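Local coordinates for thymidylate synthase 1 (Bacillus subtilis, PDB 1BKP), which catalyses the reductive methylation of dUMP to dTMP as a homodimer, using 5,10-methylenetetrahydrofolate as methyl donor and reductant, at residues 125-129 / 141-145; 71-75 / 195-201; 171-175 / 208-214. All coordinates share one frame; numbering follows the deposited sequence.

Interaction 1 of 3, residues 125-129 / 141-145; sequences QVDYL and RHITM
The side-chain amide of Q125 holds M145 by both its backbone polar groups. M145 N donates to Q125 OE1 at 2.9 Å, meeting a lone pair in the plane of the amide carbonyl. In return Q125 NE2 donates to M145 O at 3.0 Å. That acceptor lies almost in the amide plane of Q125, and the N-H...O angle is 164°, so the two bonds together fix the rotation of the amide. OE1 also sits 3.1 Å from T144 CA. With CG anti to its carbonyl carbon (chi1 -71°) and the chain extended beyond, Q125 can span from helix to strand. A leucine in its place would probably leave M145 N and M145 O without their glutamine partners in this buried contact.

Segment 125-129, the start of helix 125-135, runs antiparallel to strand 143-145, an outermost strand of the mixed sheet within this chain, their axes 9.0 Å apart. T144 pairs through its backbone with T164 of strand 161-169, while M145 turns its N-H and C=O to the glutamine.

Apolar packing is carried by L129, whose two methyls divide their work: CD1 reaches H142 CB at 4.1 Å and CD2 meets T144 CG2 at 4.2 Å. The T144 hydroxyl bonds to T164 OG1, and H142 NE2 donates to P137 O.

One water approaches Q125 O at 3.0 Å, with a weak, longer link to I143 O.

The charged end is looser. Y128 OH lies 4.0 Å from R141 NH2, ring and guanidinium planes 46° apart, while the Y128 ring makes a cation-pi contact with R116. R141, a probable dUMP ligand, packs on R180 of the second subunit, and M145 packs on M145 of that subunit.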
ATOM      1  N   GLN A 125      15.804  -2.125   9.005  1.00 14.70           N
ATOM      2  CA  GLN A 125      14.701  -2.831   8.371  1.00 13.84           C
ATOM      3  C   GLN A 125      15.083  -3.971   7.500  1.00 14.26           C
ATOM      4  O   GLN A 125      14.326  -4.901   7.338  1.00 14.24           O
ATOM      5  CB  GLN A 125      13.910  -1.824   7.507  1.00 13.69           C
ATOM      6  CG  GLN A 125      13.093  -0.776   8.335  1.00 20.93           C
ATOM      7  CD  GLN A 125      12.167   0.025   7.403  1.00 18.22           C
ATOM      8  OE1 GLN A 125      11.312  -0.597   6.692  1.00 20.85           O
ATOM      9  NE2 GLN A 125      12.380   1.350   7.305  1.00 16.07           N
ATOM     10  N   VAL A 126      16.227  -3.884   6.837  1.00 14.63           N
ATOM     11  CA  VAL A 126      16.590  -4.933   5.915  1.00 16.57           C
ATOM     12  C   VAL A 126      17.075  -6.180   6.726  1.00 15.75           C
ATOM     13  O   VAL A 126      16.619  -7.295   6.459  1.00 14.73           O
ATOM     14  CB  VAL A 126      17.696  -4.453   4.964  1.00 17.46           C
ATOM     15  CG1 VAL A 126      18.144  -5.591   4.042  1.00 17.86           C
ATOM     16  CG2 VAL A 126      17.220  -3.222   4.153  1.00 16.76           C
ATOM     17  N   ASP A 127      17.974  -5.999   7.705  1.00 14.63           N
ATOM     18  CA  ASP A 127      18.395  -7.157   8.504  1.00 13.72           C
ATOM     19  C   ASP A 127      17.260  -7.733   9.325  1.00 14.76           C
ATOM     20  O   ASP A 127      17.164  -8.967   9.471  1.00 16.67           O
ATOM     21  CB  ASP A 127      19.537  -6.745   9.424  1.00 13.12           C
ATOM     22  CG  ASP A 127      20.838  -6.502   8.651  1.00 19.37           C
ATOM     23  OD1 ASP A 127      21.053  -7.144   7.581  1.00 17.11           O
ATOM     24  OD2 ASP A 127      21.572  -5.603   9.096  1.00 21.19           O
ATOM     25  N   TYR A 128      16.313  -6.880   9.723  1.00 13.11           N
ATOM     26  CA  TYR A 128      15.224  -7.381  10.491  1.00 11.75           C
ATOM     27  C   TYR A 128      14.357  -8.260   9.540  1.00 11.90           C
ATOM     28  O   TYR A 128      13.982  -9.409   9.840  1.00 14.31           O
ATOM     29  CB  TYR A 128      14.369  -6.224  11.027  1.00 11.56           C
ATOM     30  CG  TYR A 128      13.271  -6.751  11.921  1.00 15.49           C
ATOM     31  CD1 TYR A 128      13.538  -7.085  13.259  1.00 19.68           C
ATOM     32  CD2 TYR A 128      11.989  -6.965  11.426  1.00 17.10           C
ATOM     33  CE1 TYR A 128      12.560  -7.590  14.073  1.00 20.96           C
ATOM     34  CE2 TYR A 128      11.002  -7.465  12.231  1.00 19.28           C
ATOM     35  CZ  TYR A 128      11.293  -7.750  13.545  1.00 19.07           C
ATOM     36  OH  TYR A 128      10.217  -8.048  14.334  1.00 29.36           O
ATOM     37  N   LEU A 129      14.101  -7.747   8.329  1.00 10.86           N
ATOM     38  CA  LEU A 129      13.311  -8.519   7.357  1.00 11.27           C
ATOM     39  C   LEU A 129      14.006  -9.841   7.017  1.00 13.09           C
ATOM     40  O   LEU A 129      13.351 -10.913   7.009  1.00 14.73           O
ATOM     41  CB  LEU A 129      13.203  -7.695   6.019  1.00 11.16           C
ATOM     42  CG  LEU A 129      12.540  -8.482   4.806  1.00 12.81           C
ATOM     43  CD1 LEU A 129      11.059  -8.792   5.129  1.00 12.88           C
ATOM     44  CD2 LEU A 129      12.677  -7.741   3.424  1.00 16.42           C
ATOM     45  N   ARG A 141       3.319  -9.393   8.920  1.00 14.67           N
ATOM     46  CA  ARG A 141       3.929  -8.087   9.008  1.00 15.90           C
ATOM     47  C   ARG A 141       5.324  -7.989   8.385  1.00 11.70           C
ATOM     48  O   ARG A 141       6.155  -7.289   8.936  1.00 10.74           O
ATOM     49  CB  ARG A 141       4.087  -7.725  10.515  1.00 19.21           C
ATOM     50  CG  ARG A 141       2.823  -7.744  11.312  1.00 31.75           C
ATOM     51  CD  ARG A 141       3.073  -8.087  12.763  1.00 36.90           C
ATOM     52  NE  ARG A 141       4.304  -7.553  13.309  1.00 59.52           N
ATOM     53  CZ  ARG A 141       5.094  -8.222  14.144  1.00 85.67           C
ATOM     54  NH1 ARG A 141       4.762  -9.440  14.557  1.00 87.93           N
ATOM     55  NH2 ARG A 141       6.212  -7.665  14.584  1.00 99.99           N
ATOM     56  N   HIS A 142       5.595  -8.679   7.284  1.00 11.91           N
ATOM     57  CA  HIS A 142       6.935  -8.616   6.658  1.00 11.10           C
ATOM     58  C   HIS A 142       6.844  -7.378   5.737  1.00 11.94           C
ATOM     59  O   HIS A 142       6.478  -7.520   4.533  1.00 15.12           O
ATOM     60  CB  HIS A 142       7.128  -9.825   5.756  1.00 11.37           C
ATOM     61  CG  HIS A 142       7.391 -11.108   6.486  1.00 13.02           C
ATOM     62  ND1 HIS A 142       8.294 -11.191   7.551  1.00 14.79           N
ATOM     63  CD2 HIS A 142       6.984 -12.372   6.230  1.00 13.26           C
ATOM     64  CE1 HIS A 142       8.428 -12.457   7.907  1.00 14.24           C
ATOM     65  NE2 HIS A 142       7.645 -13.193   7.119  1.00 14.19           N
ATOM     66  N   ILE A 143       6.990  -6.197   6.328  1.00 12.56           N
ATOM     67  CA  ILE A 143       6.841  -4.943   5.586  1.00 12.29           C
ATOM     68  C   ILE A 143       8.061  -3.996   5.689  1.00  9.81           C
ATOM     69  O   ILE A 143       8.709  -4.004   6.740  1.00 12.63           O
ATOM     70  CB  ILE A 143       5.651  -4.171   6.205  1.00 12.40           C
ATOM     71  CG1 ILE A 143       4.306  -4.900   5.949  1.00 17.57           C
ATOM     72  CG2 ILE A 143       5.669  -2.638   5.742  1.00  9.03           C
ATOM     73  CD1 ILE A 143       3.187  -4.340   6.724  1.00 24.57           C
ATOM     74  N   THR A 144       8.472  -3.317   4.599  1.00  9.13           N
ATOM     75  CA  THR A 144       9.519  -2.323   4.770  1.00 12.05           C
ATOM     76  C   THR A 144       8.776  -1.078   4.319  1.00 11.57           C
ATOM     77  O   THR A 144       7.862  -1.188   3.454  1.00 10.47           O
ATOM     78  CB  THR A 144      10.736  -2.511   3.876  1.00 14.88           C
ATOM     79  OG1 THR A 144      10.368  -2.571   2.485  1.00 17.28           O
ATOM     80  CG2 THR A 144      11.420  -3.810   4.232  1.00 12.37           C
ATOM     81  N   MET A 145       9.297   0.042   4.769  1.00 13.74           N
ATOM     82  CA  MET A 145       8.643   1.344   4.605  1.00 15.23           C
ATOM     83  C   MET A 145       9.623   2.433   4.515  1.00 13.07           C
ATOM     84  O   MET A 145      10.377   2.672   5.514  1.00 12.73           O
ATOM     85  CB  MET A 145       7.799   1.577   5.937  1.00 14.95           C
ATOM     86  CG  MET A 145       6.915   2.884   5.992  1.00 13.23           C
ATOM     87  SD  MET A 145       5.861   2.975   4.603  1.00 14.02           S
ATOM     88  CE  MET A 145       4.848   1.513   4.802  1.00 16.08           C
TER
HETATM   89  O   HOH W   1      11.562  -4.647   8.483  1.00 17.21           O

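Interaction 2 of 3, residues 71-75 / 195-201; sequences LLWIW and YNVLQRM
The indole of W75 meets Y195 at its edge and L198 over one face. W75 NE1 donates to Y195 OH at 3.0 Å, with the oxygen close to the indole plane. The tyrosine ring stands at 81° to the five-membered ring, and its CE2 comes to 3.9 Å from W75 CZ2. Over the indole face, L198 CD2 lies 3.6 Å from the centroid of the W75 six-membered ring and 12° off its normal, a CH-pi contact. The edge bond and the methyl on the face together probably restrict both the turn and the tilt of the indole.

Segments 71-75, at the C-terminal end of helix 64-75, and 195-201, within helix 188-206, cross at -63° with their axes 11.3 Å apart. W75 and Y195 both also touch T164 of the sheet, and the side chain of Y195 is about 9 Å from that of the catalytic C160.

Farther along the helix pair the contact is apolar. L71, its CG anti to the backbone N, brings CD2 to 3.9 Å from L198 CB and to 4.0 Å from M201 SD. M201 bends at chi3, and its CE comes to 3.7 Å from L72 CD2.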
ATOM      1  N   LEU A  71      19.145  -0.019  -7.221  1.00 11.73           N
ATOM      2  CA  LEU A  71      18.638  -0.972  -6.178  1.00 13.37           C
ATOM      3  C   LEU A  71      19.702  -1.268  -5.115  1.00 13.93           C
ATOM      4  O   LEU A  71      19.436  -1.201  -3.926  1.00 15.06           O
ATOM      5  CB  LEU A  71      18.184  -2.267  -6.851  1.00 13.03           C
ATOM      6  CG  LEU A  71      17.532  -3.263  -5.865  1.00 17.03           C
ATOM      7  CD1 LEU A  71      16.104  -2.787  -5.514  1.00 15.71           C
ATOM      8  CD2 LEU A  71      17.545  -4.641  -6.490  1.00 19.54           C
ATOM      9  N   LEU A  72      20.956  -1.551  -5.522  1.00 15.31           N
ATOM     10  CA  LEU A  72      22.013  -1.876  -4.536  1.00 15.75           C
ATOM     11  C   LEU A  72      22.374  -0.699  -3.625  1.00 14.22           C
ATOM     12  O   LEU A  72      22.590  -0.865  -2.435  1.00 14.41           O
ATOM     13  CB  LEU A  72      23.285  -2.376  -5.247  1.00 16.60           C
ATOM     14  CG  LEU A  72      23.066  -3.663  -6.083  1.00 17.62           C
ATOM     15  CD1 LEU A  72      24.354  -3.956  -7.009  1.00 19.42           C
ATOM     16  CD2 LEU A  72      22.849  -4.823  -5.074  1.00 21.02           C
ATOM     17  N   TRP A  73      22.353   0.500  -4.189  1.00 14.03           N
ATOM     18  CA  TRP A  73      22.684   1.721  -3.470  1.00 13.40           C
ATOM     19  C   TRP A  73      21.608   1.864  -2.341  1.00 12.97           C
ATOM     20  O   TRP A  73      21.913   2.253  -1.209  1.00 13.59           O
ATOM     21  CB  TRP A  73      22.543   2.911  -4.453  1.00 13.07           C
ATOM     22  CG  TRP A  73      22.717   4.265  -3.870  1.00 13.73           C
ATOM     23  CD1 TRP A  73      23.766   4.709  -3.138  1.00 13.53           C
ATOM     24  CD2 TRP A  73      21.812   5.382  -3.983  1.00 15.48           C
ATOM     25  NE1 TRP A  73      23.587   6.038  -2.776  1.00 12.74           N
ATOM     26  CE2 TRP A  73      22.406   6.474  -3.310  1.00 14.78           C
ATOM     27  CE3 TRP A  73      20.580   5.567  -4.598  1.00 16.83           C
ATOM     28  CZ2 TRP A  73      21.802   7.718  -3.242  1.00 17.54           C
ATOM     29  CZ3 TRP A  73      19.965   6.836  -4.526  1.00 16.30           C
ATOM     30  CH2 TRP A  73      20.564   7.867  -3.873  1.00 17.04           C
ATOM     31  N   ILE A  74      20.326   1.758  -2.703  1.00 13.07           N
ATOM     32  CA  ILE A  74      19.266   1.882  -1.694  1.00 13.00           C
ATOM     33  C   ILE A  74      19.179   0.704  -0.654  1.00 13.07           C
ATOM     34  O   ILE A  74      19.148   0.937   0.612  1.00 13.60           O
ATOM     35  CB  ILE A  74      17.873   1.984  -2.397  1.00 12.62           C
ATOM     36  CG1 ILE A  74      17.807   3.255  -3.341  1.00 14.87           C
ATOM     37  CG2 ILE A  74      16.697   2.124  -1.335  1.00  8.31           C
ATOM     38  CD1 ILE A  74      16.584   3.042  -4.414  1.00 13.55           C
ATOM     39  N   TRP A  75      19.127  -0.520  -1.160  1.00 12.24           N
ATOM     40  CA  TRP A  75      18.885  -1.697  -0.313  1.00 14.97           C
ATOM     41  C   TRP A  75      20.097  -2.419   0.273  1.00 18.31           C
ATOM     42  O   TRP A  75      19.988  -2.947   1.374  1.00 20.20           O
ATOM     43  CB  TRP A  75      18.104  -2.750  -1.106  1.00 15.29           C
ATOM     44  CG  TRP A  75      16.607  -2.402  -1.236  1.00 15.18           C
ATOM     45  CD1 TRP A  75      15.996  -1.461  -2.069  1.00 13.81           C
ATOM     46  CD2 TRP A  75      15.577  -2.947  -0.405  1.00 16.65           C
ATOM     47  NE1 TRP A  75      14.639  -1.410  -1.779  1.00 12.89           N
ATOM     48  CE2 TRP A  75      14.349  -2.314  -0.777  1.00 15.02           C
ATOM     49  CE3 TRP A  75      15.571  -3.922   0.605  1.00 17.29           C
ATOM     50  CZ2 TRP A  75      13.127  -2.636  -0.167  1.00 17.09           C
ATOM     51  CZ3 TRP A  75      14.323  -4.252   1.220  1.00 17.84           C
ATOM     52  CH2 TRP A  75      13.137  -3.612   0.826  1.00 17.87           C
ATOM     53  N   TYR A 195      12.392  -4.097  -8.821  1.00 14.53           N
ATOM     54  CA  TYR A 195      11.898  -4.803  -7.623  1.00 12.93           C
ATOM     55  C   TYR A 195      11.804  -6.309  -7.793  1.00 11.01           C
ATOM     56  O   TYR A 195      11.893  -7.080  -6.782  1.00 13.90           O
ATOM     57  CB  TYR A 195      10.623  -4.121  -7.001  1.00 10.98           C
ATOM     58  CG  TYR A 195      11.066  -3.027  -6.076  1.00 11.20           C
ATOM     59  CD1 TYR A 195      11.455  -1.742  -6.582  1.00 10.93           C
ATOM     60  CD2 TYR A 195      11.159  -3.265  -4.673  1.00 10.57           C
ATOM     61  CE1 TYR A 195      11.916  -0.730  -5.725  1.00  9.19           C
ATOM     62  CE2 TYR A 195      11.632  -2.291  -3.799  1.00  9.99           C
ATOM     63  CZ  TYR A 195      12.005  -1.014  -4.352  1.00 11.47           C
ATOM     64  OH  TYR A 195      12.495  -0.085  -3.459  1.00 15.30           O
ATOM     65  N   ASN A 196      11.637  -6.770  -9.045  1.00 10.86           N
ATOM     66  CA  ASN A 196      11.642  -8.219  -9.252  1.00 12.55           C
ATOM     67  C   ASN A 196      13.088  -8.758  -9.013  1.00 14.77           C
ATOM     68  O   ASN A 196      13.312  -9.867  -8.427  1.00 15.33           O
ATOM     69  CB  ASN A 196      11.168  -8.546 -10.685  1.00 11.54           C
ATOM     70  CG  ASN A 196      10.985 -10.024 -10.876  1.00 24.15           C
ATOM     71  OD1 ASN A 196      11.841 -10.626 -11.418  1.00 21.67           O
ATOM     72  ND2 ASN A 196       9.923 -10.636 -10.277  1.00 16.61           N
ATOM     73  N   VAL A 197      14.087  -7.965  -9.405  1.00 14.82           N
ATOM     74  CA  VAL A 197      15.484  -8.383  -9.123  1.00 14.52           C
ATOM     75  C   VAL A 197      15.679  -8.510  -7.576  1.00 16.81           C
ATOM     76  O   VAL A 197      16.168  -9.515  -7.085  1.00 15.37           O
ATOM     77  CB  VAL A 197      16.532  -7.385  -9.747  1.00 12.65           C
ATOM     78  CG1 VAL A 197      17.972  -7.867  -9.417  1.00 13.47           C
ATOM     79  CG2 VAL A 197      16.329  -7.435 -11.231  1.00 10.58           C
ATOM     80  N   LEU A 198      15.087  -7.589  -6.815  1.00 13.16           N
ATOM     81  CA  LEU A 198      15.231  -7.648  -5.381  1.00 13.83           C
ATOM     82  C   LEU A 198      14.546  -8.967  -4.868  1.00 14.70           C
ATOM     83  O   LEU A 198      15.064  -9.593  -3.951  1.00 13.63           O
ATOM     84  CB  LEU A 198      14.529  -6.463  -4.714  1.00 14.36           C
ATOM     85  CG  LEU A 198      14.651  -6.409  -3.187  1.00 16.78           C
ATOM     86  CD1 LEU A 198      16.154  -6.134  -2.759  1.00 14.34           C
ATOM     87  CD2 LEU A 198      13.677  -5.262  -2.697  1.00 15.52           C
ATOM     88  N   GLN A 199      13.398  -9.342  -5.444  1.00 14.51           N
ATOM     89  CA  GLN A 199      12.728 -10.560  -5.036  1.00 14.95           C
ATOM     90  C   GLN A 199      13.667 -11.751  -5.216  1.00 16.97           C
ATOM     91  O   GLN A 199      13.739 -12.651  -4.311  1.00 18.19           O
ATOM     92  CB  GLN A 199      11.488 -10.824  -5.860  1.00 12.72           C
ATOM     93  CG  GLN A 199      10.644 -11.934  -5.272  1.00 14.41           C
ATOM     94  CD  GLN A 199       9.374 -12.147  -6.061  1.00 16.83           C
ATOM     95  OE1 GLN A 199       9.247 -11.598  -7.136  1.00 17.11           O
ATOM     96  NE2 GLN A 199       8.442 -12.984  -5.554  1.00 14.12           N
ATOM     97  N   ARG A 200      14.225 -11.865  -6.435  1.00 15.35           N
ATOM     98  CA  ARG A 200      15.169 -12.946  -6.759  1.00 15.58           C
ATOM     99  C   ARG A 200      16.381 -12.946  -5.852  1.00 15.97           C
ATOM    100  O   ARG A 200      16.809 -14.035  -5.392  1.00 19.00           O
ATOM    101  CB  ARG A 200      15.578 -12.872  -8.240  1.00 16.69           C
ATOM    102  CG  ARG A 200      14.291 -13.092  -9.171  1.00 13.31           C
ATOM    103  CD  ARG A 200      14.577 -12.889 -10.662  1.00  9.73           C
ATOM    104  NE  ARG A 200      13.304 -13.018 -11.356  1.00 11.36           N
ATOM    105  CZ  ARG A 200      12.978 -14.039 -12.131  1.00 14.47           C
ATOM    106  NH1 ARG A 200      13.874 -15.000 -12.434  1.00 19.15           N
ATOM    107  NH2 ARG A 200      11.790 -14.048 -12.663  1.00 12.20           N
ATOM    108  N   MET A 201      16.943 -11.779  -5.523  1.00 13.61           N
ATOM    109  CA  MET A 201      18.110 -11.746  -4.614  1.00 13.79           C
ATOM    110  C   MET A 201      17.793 -12.313  -3.233  1.00 16.76           C
ATOM    111  O   MET A 201      18.543 -13.150  -2.681  1.00 16.69           O
ATOM    112  CB  MET A 201      18.562 -10.320  -4.385  1.00 13.63           C
ATOM    113  CG  MET A 201      19.300  -9.767  -5.687  1.00 16.99           C
ATOM    114  SD  MET A 201      19.494  -7.961  -5.502  1.00 20.57           S
ATOM    115  CE  MET A 201      20.779  -7.774  -4.272  1.00 20.32           C
TER

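Interaction 3 of 3, residues 171-175 / 208-214; sequences GKLHL and YELGEYI
H174 lies across the neighbouring strand at G211 and E212, and each of its inner atoms meets backbone there. CB is 3.8 Å from E212 O. CG, set anti to the carbonyl carbon (chi1 -52°), carries the ring over the chain. ND1 comes to 3.0 Å from E212 N, with E212 CB at the ring edge. CE1 passes 3.9 Å from G211 CA, which lies over one ring face, offset toward the rim, in a CH-pi contact. H174 also packs on I43 of the second subunit.

Strands 172-183 and 209-223 are the parallel pair of a beta-alpha-beta unit whose connecting helix is 188-206. L173 pairs with L210 but L175 with Y213, so a beta bulge shifts the register by one residue beside H174. The backbone bonds continue through it: G211 N donates to L173 O at 2.8 Å from well above the carbonyl plane, and L175 N donates to E212 O at 3.1 Å. Q199 NE2 of the connecting helix also bonds to both of these acceptors.

E212, beside the imidazole, has its carboxylate held by a salt bridge with R48. A CB on G211 would fall 2.6 Å from H174 ND1, a clash, so the ring can lie this close over the chain because G211 is a glycine.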
ATOM      1  N   GLY A 171       6.826 -22.785   0.942  1.00 17.82           N
ATOM      2  CA  GLY A 171       8.176 -22.705   0.449  1.00 18.90           C
ATOM      3  C   GLY A 171       8.397 -21.652  -0.599  1.00 20.29           C
ATOM      4  O   GLY A 171       9.488 -21.573  -1.127  1.00 22.63           O
ATOM      5  N   LYS A 172       7.377 -20.848  -0.892  1.00 17.07           N
ATOM      6  CA  LYS A 172       7.595 -19.779  -1.865  1.00 16.94           C
ATOM      7  C   LYS A 172       7.496 -18.346  -1.217  1.00 18.06           C
ATOM      8  O   LYS A 172       6.646 -18.083  -0.319  1.00 16.30           O
ATOM      9  CB  LYS A 172       6.581 -19.901  -2.984  1.00 23.90           C
ATOM     10  CG  LYS A 172       6.722 -21.213  -3.759  1.00 25.08           C
ATOM     11  CD  LYS A 172       5.556 -21.360  -4.706  1.00 24.13           C
ATOM     12  CE  LYS A 172       5.590 -22.649  -5.432  1.00 50.37           C
ATOM     13  NZ  LYS A 172       4.214 -22.914  -6.038  1.00 67.15           N
ATOM     14  N   LEU A 173       8.369 -17.461  -1.708  1.00 16.60           N
ATOM     15  CA  LEU A 173       8.447 -16.077  -1.291  1.00 16.23           C
ATOM     16  C   LEU A 173       7.737 -15.136  -2.310  1.00 17.00           C
ATOM     17  O   LEU A 173       8.205 -14.975  -3.454  1.00 16.02           O
ATOM     18  CB  LEU A 173       9.915 -15.680  -1.203  1.00 15.64           C
ATOM     19  CG  LEU A 173      10.224 -14.304  -0.579  1.00 15.22           C
ATOM     20  CD1 LEU A 173       9.638 -14.145   0.835  1.00 12.98           C
ATOM     21  CD2 LEU A 173      11.805 -14.083  -0.481  1.00 13.02           C
ATOM     22  N   HIS A 174       6.580 -14.589  -1.920  1.00 15.36           N
ATOM     23  CA  HIS A 174       5.786 -13.659  -2.760  1.00 12.32           C
ATOM     24  C   HIS A 174       6.163 -12.237  -2.334  1.00 12.59           C
ATOM     25  O   HIS A 174       6.423 -11.981  -1.117  1.00 11.56           O
ATOM     26  CB  HIS A 174       4.286 -13.925  -2.519  1.00 12.00           C
ATOM     27  CG  HIS A 174       3.902 -15.360  -2.684  1.00 12.27           C
ATOM     28  ND1 HIS A 174       3.225 -15.863  -3.796  1.00 12.11           N
ATOM     29  CD2 HIS A 174       4.028 -16.415  -1.817  1.00 13.64           C
ATOM     30  CE1 HIS A 174       2.961 -17.152  -3.604  1.00 11.79           C
ATOM     31  NE2 HIS A 174       3.428 -17.516  -2.420  1.00 12.08           N
ATOM     32  N   LEU A 175       6.135 -11.288  -3.310  1.00 13.09           N
ATOM     33  CA  LEU A 175       6.534  -9.932  -3.011  1.00 11.69           C
ATOM     34  C   LEU A 175       5.434  -9.038  -3.535  1.00 12.15           C
ATOM     35  O   LEU A 175       4.984  -9.227  -4.682  1.00 12.32           O
ATOM     36  CB  LEU A 175       7.863  -9.524  -3.739  1.00 12.14           C
ATOM     37  CG  LEU A 175       8.184  -8.005  -3.771  1.00 11.20           C
ATOM     38  CD1 LEU A 175       8.288  -7.509  -2.289  1.00 10.82           C
ATOM     39  CD2 LEU A 175       9.509  -7.743  -4.511  1.00 12.42           C
ATOM     40  N   TYR A 208      14.244 -19.628  -0.372  1.00 18.47           N
ATOM     41  CA  TYR A 208      12.906 -19.965  -0.835  1.00 15.00           C
ATOM     42  C   TYR A 208      12.857 -19.934  -2.298  1.00 14.23           C
ATOM     43  O   TYR A 208      13.795 -19.454  -2.966  1.00 16.47           O
ATOM     44  CB  TYR A 208      11.853 -18.927  -0.318  1.00 14.80           C
ATOM     45  CG  TYR A 208      11.694 -18.920   1.156  1.00 12.96           C
ATOM     46  CD1 TYR A 208      11.114 -20.032   1.813  1.00 13.19           C
ATOM     47  CD2 TYR A 208      12.151 -17.832   1.936  1.00 12.21           C
ATOM     48  CE1 TYR A 208      10.988 -20.060   3.216  1.00 11.30           C
ATOM     49  CE2 TYR A 208      12.056 -17.846   3.302  1.00 14.56           C
ATOM     50  CZ  TYR A 208      11.462 -18.966   3.944  1.00 14.45           C
ATOM     51  OH  TYR A 208      11.308 -18.992   5.323  1.00 17.51           O
ATOM     52  N   GLU A 209      11.847 -20.571  -2.828  1.00 15.06           N
ATOM     53  CA  GLU A 209      11.569 -20.560  -4.254  1.00 15.38           C
ATOM     54  C   GLU A 209      10.820 -19.215  -4.512  1.00 17.27           C
ATOM     55  O   GLU A 209      10.289 -18.643  -3.576  1.00 16.58           O
ATOM     56  CB  GLU A 209      10.588 -21.682  -4.594  1.00 10.00           C
ATOM     57  CG  GLU A 209      11.286 -23.035  -4.789  1.00 31.07           C
ATOM     58  CD  GLU A 209      10.513 -23.929  -5.767  1.00 68.90           C
ATOM     59  OE1 GLU A 209       9.250 -23.866  -5.813  1.00 66.30           O
ATOM     60  OE2 GLU A 209      11.182 -24.686  -6.507  1.00 84.26           O
ATOM     61  N   LEU A 210      10.559 -18.904  -5.793  1.00 19.66           N
ATOM     62  CA  LEU A 210       9.921 -17.659  -6.148  1.00 19.98           C
ATOM     63  C   LEU A 210       8.431 -17.784  -6.235  1.00 20.10           C
ATOM     64  O   LEU A 210       7.894 -18.685  -6.935  1.00 18.34           O
ATOM     65  CB  LEU A 210      10.398 -17.138  -7.535  1.00 18.07           C
ATOM     66  CG  LEU A 210      11.794 -16.595  -7.629  1.00 18.20           C
ATOM     67  CD1 LEU A 210      12.020 -16.329  -9.128  1.00 16.39           C
ATOM     68  CD2 LEU A 210      12.057 -15.328  -6.724  1.00 17.53           C
ATOM     69  N   GLY A 211       7.748 -16.879  -5.524  1.00 20.79           N
ATOM     70  CA  GLY A 211       6.316 -16.880  -5.592  1.00 17.73           C
ATOM     71  C   GLY A 211       5.900 -15.809  -6.570  1.00 19.20           C
ATOM     72  O   GLY A 211       6.599 -15.491  -7.551  1.00 18.07           O
ATOM     73  N   GLU A 212       4.709 -15.285  -6.337  1.00 17.47           N
ATOM     74  CA  GLU A 212       4.136 -14.252  -7.235  1.00 15.64           C
ATOM     75  C   GLU A 212       4.808 -12.905  -7.031  1.00 13.34           C
ATOM     76  O   GLU A 212       5.388 -12.689  -5.952  1.00  9.94           O
ATOM     77  CB  GLU A 212       2.634 -14.153  -6.864  1.00 19.30           C
ATOM     78  CG  GLU A 212       1.876 -13.372  -7.843  1.00 39.55           C
ATOM     79  CD  GLU A 212       0.418 -13.728  -7.840  1.00 45.57           C
ATOM     80  OE1 GLU A 212      -0.063 -14.323  -6.845  1.00 30.44           O
ATOM     81  OE2 GLU A 212      -0.248 -13.387  -8.842  1.00 43.75           O
ATOM     82  N   TYR A 213       4.745 -11.981  -8.030  1.00 11.88           N
ATOM     83  CA  TYR A 213       5.358 -10.641  -7.838  1.00 10.38           C
ATOM     84  C   TYR A 213       4.216  -9.675  -8.259  1.00 12.45           C
ATOM     85  O   TYR A 213       3.666  -9.844  -9.344  1.00 15.39           O
ATOM     86  CB  TYR A 213       6.535 -10.493  -8.785  1.00  9.55           C
ATOM     87  CG  TYR A 213       7.020  -9.060  -8.898  1.00 11.16           C
ATOM     88  CD1 TYR A 213       7.413  -8.315  -7.790  1.00  9.66           C
ATOM     89  CD2 TYR A 213       7.118  -8.467 -10.139  1.00 12.25           C
ATOM     90  CE1 TYR A 213       7.916  -6.999  -7.958  1.00 11.20           C
ATOM     91  CE2 TYR A 213       7.632  -7.175 -10.307  1.00 12.36           C
ATOM     92  CZ  TYR A 213       8.043  -6.459  -9.192  1.00  9.65           C
ATOM     93  OH  TYR A 213       8.681  -5.203  -9.373  1.00 12.92           O
ATOM     94  N   ILE A 214       3.795  -8.796  -7.359  1.00 11.69           N
ATOM     95  CA  ILE A 214       2.677  -7.882  -7.560  1.00 13.26           C
ATOM     96  C   ILE A 214       3.210  -6.441  -7.424  1.00 13.84           C
ATOM     97  O   ILE A 214       3.818  -6.106  -6.427  1.00 13.75           O
ATOM     98  CB  ILE A 214       1.650  -8.198  -6.472  1.00 14.90           C
ATOM     99  CG1 ILE A 214       1.239  -9.665  -6.603  1.00 20.34           C
ATOM    100  CG2 ILE A 214       0.467  -7.304  -6.602  1.00 12.95           C
ATOM    101  CD1 ILE A 214       1.138 -10.364  -5.292  1.00 26.56           C
TER

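How the interactions relate
The three contacts lie 14 to 16 Å apart, centre to centre, around the mixed sheet. Along the chain interaction 1 is nested inside the loop closed by interaction 2 and ends before interaction 3 begins, whereas interactions 2 and 3 alternate, because helix 188-206 connects the two strands of interaction 3. Interaction 2 touches both others: W75 CH2 lies 3.4 Å from T144 OG1, and Q199 reaches the strands of 171-175 and 208-214. Interactions 1 and 3 do not touch, but both reach the same sheet and the second subunit. The buried helix pair therefore links two parts of the sheet that also take part in the dimer.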